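PDB 2PTM: hyperpolarization-activated (Ih) channel, which probably forms a voltage-gated potassium-conducting channel that binds cyclic nucleotides, the piece here being its C-terminal cytoplasmic region with cAMP in the cyclic nucleotide-binding domain. Local coordinates for residues L136-R150 with M183-L195. Numbering follows the deposited sequence.
With CMP (adenosine-3',5'-cyclic-monophosphate), chain C.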
loop_
_atom_site.group_PDB
_atom_site.type_symbol
_atom_site.label_atom_id
_atom_site.label_comp_id
_atom_site.label_asym_id
_atom_site.label_seq_id
_atom_site.Cartn_x
_atom_site.Cartn_y
_atom_site.Cartn_z
ATOM N N LEU A 136 14.084 -19.627 26.830
ATOM C CA LEU A 136 12.836 -18.944 27.140
ATOM C C LEU A 136 11.678 -19.756 26.590
ATOM O O LEU A 136 11.841 -20.493 25.616
ATOM C CB LEU A 136 12.814 -17.545 26.516
ATOM C CG LEU A 136 13.885 -16.544 26.946
ATOM C CD1 LEU A 136 13.696 -15.246 26.177
ATOM C CD2 LEU A 136 13.825 -16.297 28.452
ATOM N N SER A 137 10.511 -19.646 27.219
ATOM C CA SER A 137 9.356 -20.406 26.735
ATOM C C SER A 137 8.049 -19.664 26.921
ATOM O O SER A 137 8.045 -18.448 27.099
ATOM C CB SER A 137 9.271 -21.781 27.403
ATOM O OG SER A 137 9.255 -21.653 28.809
ATOM N N ASP A 138 6.945 -20.414 26.880
ATOM C CA ASP A 138 5.595 -19.849 26.910
ATOM C C ASP A 138 5.476 -18.684 27.880
ATOM O O ASP A 138 5.767 -18.833 29.077
ATOM C CB ASP A 138 4.576 -20.903 27.355
ATOM C CG ASP A 138 4.630 -22.184 26.538
ATOM O OD1 ASP A 138 5.618 -22.424 25.815
ATOM O OD2 ASP A 138 3.665 -22.976 26.646
ATOM N N GLY A 139 5.011 -17.542 27.381
ATOM C CA GLY A 139 4.746 -16.399 28.237
ATOM C C GLY A 139 5.899 -15.427 28.336
ATOM O O GLY A 139 5.767 -14.353 28.920
ATOM N N SER A 140 7.043 -15.794 27.774
ATOM C CA SER A 140 8.183 -14.891 27.802
ATOM C C SER A 140 8.212 -14.065 26.516
ATOM O O SER A 140 7.338 -14.195 25.656
ATOM C CB SER A 140 9.487 -15.673 28.009
ATOM O OG SER A 140 10.552 -14.801 28.316
ATOM N N TYR A 141 9.203 -13.198 26.392
ATOM C CA TYR A 141 9.336 -12.408 25.181
ATOM C C TYR A 141 10.808 -12.129 24.940
ATOM O O TYR A 141 11.623 -12.281 25.849
ATOM C CB TYR A 141 8.518 -11.118 25.264
ATOM C CG TYR A 141 8.918 -10.153 26.363
ATOM C CD1 TYR A 141 10.145 -9.502 26.336
ATOM C CD2 TYR A 141 8.047 -9.863 27.404
ATOM C CE1 TYR A 141 10.507 -8.612 27.337
ATOM C CE2 TYR A 141 8.398 -8.967 28.410
ATOM C CZ TYR A 141 9.627 -8.345 28.366
ATOM O OH TYR A 141 9.974 -7.454 29.354
ATOM N N PHE A 142 11.148 -11.749 23.716
ATOM C CA PHE A 142 12.539 -11.473 23.396
ATOM C C PHE A 142 12.613 -10.573 22.175
ATOM O O PHE A 142 11.630 -10.432 21.450
ATOM C CB PHE A 142 13.313 -12.774 23.140
ATOM C CG PHE A 142 12.778 -13.585 21.975
ATOM C CD1 PHE A 142 13.164 -13.294 20.671
ATOM C CD2 PHE A 142 11.892 -14.634 22.187
ATOM C CE1 PHE A 142 12.673 -14.044 19.589
ATOM C CE2 PHE A 142 11.388 -15.386 21.123
ATOM C CZ PHE A 142 11.775 -15.097 19.828
ATOM N N GLY A 143 13.782 -9.976 21.953
ATOM C CA GLY A 143 14.012 -9.118 20.803
ATOM C C GLY A 143 13.644 -7.678 21.110
ATOM O O GLY A 143 13.514 -6.848 20.205
ATOM N N GLU A 144 13.467 -7.375 22.392
ATOM C CA GLU A 144 13.091 -6.024 22.788
ATOM C C GLU A 144 14.296 -5.091 22.956
ATOM O O GLU A 144 14.163 -3.874 22.813
ATOM C CB GLU A 144 12.268 -6.045 24.085
ATOM C CG GLU A 144 13.089 -6.172 25.363
ATOM C CD GLU A 144 13.607 -7.574 25.615
ATOM O OE1 GLU A 144 13.277 -8.498 24.852
ATOM O OE2 GLU A 144 14.350 -7.761 26.596
ATOM N N ILE A 145 15.460 -5.648 23.277
ATOM C CA ILE A 145 16.609 -4.814 23.648
ATOM C C ILE A 145 16.963 -3.883 22.503
ATOM O O ILE A 145 17.102 -2.668 22.681
ATOM C CB ILE A 145 17.876 -5.648 23.991
ATOM C CG1 ILE A 145 17.625 -6.611 25.147
ATOM C CG2 ILE A 145 19.033 -4.727 24.316
ATOM C CD1 ILE A 145 16.964 -5.982 26.295
ATOM N N CYS A 146 17.100 -4.467 21.317
ATOM C CA CYS A 146 17.440 -3.728 20.103
ATOM C C CYS A 146 16.438 -2.605 19.807
ATOM O O CYS A 146 16.808 -1.544 19.311
ATOM C CB CYS A 146 17.487 -4.715 18.936
ATOM S SG CYS A 146 17.946 -4.031 17.371
ATOM N N LEU A 147 15.165 -2.843 20.107
ATOM C CA LEU A 147 14.131 -1.825 19.893
ATOM C C LEU A 147 14.247 -0.679 20.894
ATOM O O LEU A 147 13.846 0.449 20.609
ATOM C CB LEU A 147 12.731 -2.438 19.991
ATOM C CG LEU A 147 12.408 -3.592 19.040
ATOM C CD1 LEU A 147 10.921 -3.849 19.041
ATOM C CD2 LEU A 147 12.878 -3.253 17.649
ATOM N N LEU A 148 14.769 -0.981 22.074
ATOM C CA LEU A 148 14.941 0.032 23.110
ATOM C C LEU A 148 16.185 0.884 22.869
ATOM O O LEU A 148 16.169 2.095 23.093
ATOM C CB LEU A 148 14.998 -0.619 24.499
ATOM C CG LEU A 148 13.713 -1.285 24.997
ATOM C CD1 LEU A 148 13.977 -2.157 26.229
ATOM C CD2 LEU A 148 12.652 -0.234 25.287
ATOM N N THR A 149 17.258 0.253 22.402
ATOM C CA THR A 149 18.525 0.949 22.196
ATOM C C THR A 149 18.648 1.516 20.788
ATOM O O THR A 149 19.458 2.406 20.537
ATOM C CB THR A 149 19.715 0.006 22.396
ATOM O OG1 THR A 149 19.713 -0.977 21.355
ATOM C CG2 THR A 149 19.637 -0.681 23.745
ATOM N N ARG A 150 17.851 0.984 19.870
ATOM C CA ARG A 150 17.972 1.310 18.452
ATOM C C ARG A 150 19.380 0.997 17.942
ATOM O O ARG A 150 19.863 1.618 16.990
ATOM C CB ARG A 150 17.608 2.775 18.204
ATOM C CG ARG A 150 16.236 3.154 18.736
ATOM C CD ARG A 150 16.083 4.661 18.883
ATOM N NE ARG A 150 14.854 5.005 19.591
ATOM C CZ ARG A 150 14.755 5.101 20.914
ATOM N NH1 ARG A 150 15.818 4.882 21.678
ATOM N NH2 ARG A 150 13.593 5.416 21.475
ATOM N N MET A 183 4.727 1.472 30.845
ATOM C CA MET A 183 5.184 0.201 30.293
ATOM C C MET A 183 6.568 0.252 29.628
ATOM O O MET A 183 7.231 -0.780 29.498
ATOM C CB MET A 183 4.145 -0.386 29.340
ATOM C CG MET A 183 3.403 -1.587 29.913
ATOM S SD MET A 183 2.557 -1.286 31.474
ATOM C CE MET A 183 1.164 -0.299 30.925
ATOM N N ARG A 184 7.001 1.437 29.204
ATOM C CA ARG A 184 8.372 1.593 28.739
ATOM C C ARG A 184 9.300 1.399 29.922
ATOM O O ARG A 184 10.363 0.784 29.805
ATOM C CB ARG A 184 8.615 2.973 28.126
ATOM C CG ARG A 184 10.056 3.174 27.664
ATOM C CD ARG A 184 10.245 4.465 26.876
ATOM N NE ARG A 184 9.582 4.432 25.571
ATOM C CZ ARG A 184 10.122 3.923 24.465
ATOM N NH1 ARG A 184 11.337 3.390 24.496
ATOM N NH2 ARG A 184 9.446 3.946 23.324
ATOM N N LYS A 185 8.890 1.936 31.066
ATOM C CA LYS A 185 9.693 1.842 32.278
ATOM C C LYS A 185 9.838 0.388 32.680
ATOM O O LYS A 185 10.946 -0.089 32.911
ATOM C CB LYS A 185 9.061 2.652 33.406
ATOM N N THR A 186 8.719 -0.328 32.748
ATOM C CA THR A 186 8.780 -1.733 33.134
ATOM C C THR A 186 9.576 -2.532 32.109
ATOM O O THR A 186 10.306 -3.452 32.462
ATOM C CB THR A 186 7.383 -2.356 33.373
ATOM O OG1 THR A 186 6.792 -2.731 32.126
ATOM C CG2 THR A 186 6.472 -1.377 34.097
ATOM N N MET A 187 9.467 -2.164 30.837
ATOM C CA MET A 187 10.219 -2.868 29.809
ATOM C C MET A 187 11.721 -2.616 29.927
ATOM O O MET A 187 12.519 -3.541 29.834
ATOM C CB MET A 187 9.733 -2.479 28.410
ATOM C CG MET A 187 10.432 -3.229 27.293
ATOM S SD MET A 187 9.465 -4.609 26.646
ATOM C CE MET A 187 7.945 -3.754 26.234
ATOM N N GLU A 188 12.111 -1.361 30.111
ATOM C CA GLU A 188 13.528 -1.041 30.264
ATOM C C GLU A 188 14.142 -1.816 31.428
ATOM O O GLU A 188 15.277 -2.274 31.348
ATOM C CB GLU A 188 13.726 0.466 30.442
ATOM C CG GLU A 188 13.540 1.253 29.151
ATOM C CD GLU A 188 13.435 2.751 29.378
ATOM O OE1 GLU A 188 13.349 3.172 30.553
ATOM O OE2 GLU A 188 13.430 3.507 28.381
ATOM N N GLU A 189 13.378 -1.997 32.498
ATOM C CA GLU A 189 13.909 -2.680 33.679
ATOM C C GLU A 189 14.313 -4.145 33.424
ATOM O O GLU A 189 15.323 -4.597 33.944
ATOM C CB GLU A 189 12.950 -2.543 34.868
ATOM C CG GLU A 189 12.726 -1.094 35.286
ATOM C CD GLU A 189 11.556 -0.909 36.243
ATOM O OE1 GLU A 189 10.892 -1.910 36.599
ATOM O OE2 GLU A 189 11.301 0.249 36.639
ATOM N N ILE A 190 13.542 -4.875 32.618
ATOM C CA ILE A 190 13.888 -6.256 32.245
ATOM C C ILE A 190 15.060 -6.303 31.236
ATOM O O ILE A 190 15.903 -7.218 31.245
ATOM C CB ILE A 190 12.665 -6.995 31.648
ATOM C CG1 ILE A 190 11.633 -7.331 32.735
ATOM C CG2 ILE A 190 13.095 -8.277 30.924
ATOM C CD1 ILE A 190 10.845 -6.167 33.263
ATOM N N ALA A 191 15.100 -5.308 30.360
ATOM C CA ALA A 191 16.171 -5.177 29.386
ATOM C C ALA A 191 17.498 -5.084 30.107
ATOM O O ALA A 191 18.459 -5.766 29.761
ATOM C CB ALA A 191 15.956 -3.941 28.526
ATOM N N VAL A 192 17.558 -4.221 31.108
ATOM C CA VAL A 192 18.767 -4.125 31.901
ATOM C C VAL A 192 19.004 -5.466 32.610
ATOM O O VAL A 192 20.122 -5.980 32.591
ATOM C CB VAL A 192 18.715 -2.962 32.914
ATOM C CG1 VAL A 192 20.089 -2.384 33.087
ATOM C CG2 VAL A 192 17.801 -1.866 32.429
ATOM N N ARG A 193 17.955 -6.037 33.206
ATOM C CA ARG A 193 18.076 -7.300 33.951
ATOM C C ARG A 193 18.179 -8.496 33.029
ATOM O O ARG A 193 17.756 -9.596 33.379
ATOM C CB ARG A 193 16.883 -7.536 34.869
ATOM C CG ARG A 193 16.736 -6.581 36.005
ATOM C CD ARG A 193 16.092 -7.283 37.181
ATOM N NE ARG A 193 15.831 -6.353 38.276
ATOM C CZ ARG A 193 15.581 -6.720 39.529
ATOM N NH1 ARG A 193 15.562 -8.004 39.860
ATOM N NH2 ARG A 193 15.352 -5.797 40.455
ATOM N N ARG A 194 18.685 -8.264 31.829
ATOM C CA ARG A 194 19.172 -9.335 30.990
ATOM C C ARG A 194 20.639 -8.963 30.870
ATOM O O ARG A 194 21.090 -8.362 29.900
ATOM C CB ARG A 194 18.365 -9.413 29.683
ATOM C CG ARG A 194 17.004 -10.124 29.945
ATOM C CD ARG A 194 15.929 -10.012 28.836
ATOM N NE ARG A 194 14.856 -10.995 29.109
ATOM C CZ ARG A 194 13.887 -11.339 28.263
ATOM N NH1 ARG A 194 13.809 -10.774 27.072
ATOM N NH2 ARG A 194 12.982 -12.256 28.612
ATOM N N LEU A 195 21.351 -9.330 31.934
ATOM C CA LEU A 195 22.545 -8.636 32.433
ATOM C C LEU A 195 23.682 -8.309 31.454
ATOM O O LEU A 195 23.634 -8.569 30.253
ATOM C CB LEU A 195 23.082 -9.371 33.669
ATOM C CG LEU A 195 22.058 -9.455 34.808
ATOM C CD1 LEU A 195 22.481 -10.455 35.877
ATOM C CD2 LEU A 195 21.794 -8.066 35.411
HETATM P P CMP C . 17.645 -8.265 21.186
HETATM O O1P CMP C . 19.113 -7.801 21.442
HETATM O O2P CMP C . 16.753 -7.337 20.509
HETATM O "O5'" CMP C . 17.891 -9.695 20.492
HETATM C "C5'" CMP C . 18.175 -10.901 21.162
HETATM C "C4'" CMP C . 17.311 -11.107 22.399
HETATM O "O4'" CMP C . 17.772 -12.078 23.332
HETATM C "C3'" CMP C . 17.403 -9.845 23.222
HETATM O "O3'" CMP C . 17.087 -8.615 22.666
HETATM C "C2'" CMP C . 16.736 -10.169 24.560
HETATM O "O2'" CMP C . 15.332 -10.255 24.364
HETATM C "C1'" CMP C . 17.221 -11.658 24.630
HETATM N N9 CMP C . 18.245 -11.839 25.618
HETATM C C8 CMP C . 19.608 -11.450 25.578
HETATM N N7 CMP C . 20.287 -11.832 26.672
HETATM C C5 CMP C . 19.345 -12.478 27.481
HETATM C C6 CMP C . 19.387 -13.095 28.764
HETATM N N6 CMP C . 20.560 -13.159 29.472
HETATM N N1 CMP C . 18.238 -13.629 29.279
HETATM C C2 CMP C . 17.103 -13.570 28.546
HETATM N N3 CMP C . 16.906 -13.031 27.324
HETATM C C4 CMP C . 18.051 -12.509 26.822
HETATM O O HOH W 1 11.511 -14.176 30.935
HETATM O O HOH W 2 12.775 -6.176 28.635
HETATM O O HOH W 3 12.531 2.622 21.567
HETATM O O HOH W 4 14.299 3.160 25.273
#
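The carbonyl oxygen of Tyr141 takes hydrogen bonds from both terminal nitrogens of Arg194: NH1 reaches Tyr141 O at 2.9 Å and NH2 reaches the same oxygen at 3.1 Å, with the acceptor lying in the guanidinium plane. From residues 136-150, Glu144 OE2 also forms a salt bridge with Arg194 NH1 at 3.1 Å, bent as a hydrogen bond and weak. The side chain of Glu144 is bent at chi2 (-76°), which brings OE1 to within 2.7 Å of CMP O2', whose proton it accepts, while Gly143 N donates to that same ribose hydroxyl. Cys146 N binds CMP O2P at 3.0 Å, part of the phosphate-binding cassette of this fold. Because the Arg194 chain runs extended from CG to NE, it passes along the adenine, and CMP N3 sits over one face of the guanidinium. Cutting Arg194 back to an alanine is likely to leave the Tyr141 carbonyl and the Glu144 carboxylate without this cationic mate and uncover this side of the base. Water 2 joins Tyr141 OH, Glu144 OE2 and Met187 O. Met187 SD lies 4.7 Å from the centroid of the Tyr141 ring, an oblique Met-aromatic contact. Further along, Leu148 is a knob among Arg184, Met187, Glu188 and Ala191, its CD1 3.5 Å from Ala191 CB. Thus the tail after C-terminal helix 181-192 brings Arg194 over the cAMP, while the helix packs on helix 145-149 and on Tyr141 of strand 141-142, which pairs with strand 114-118; helix 170-179 also meets Leu148 through Phe173.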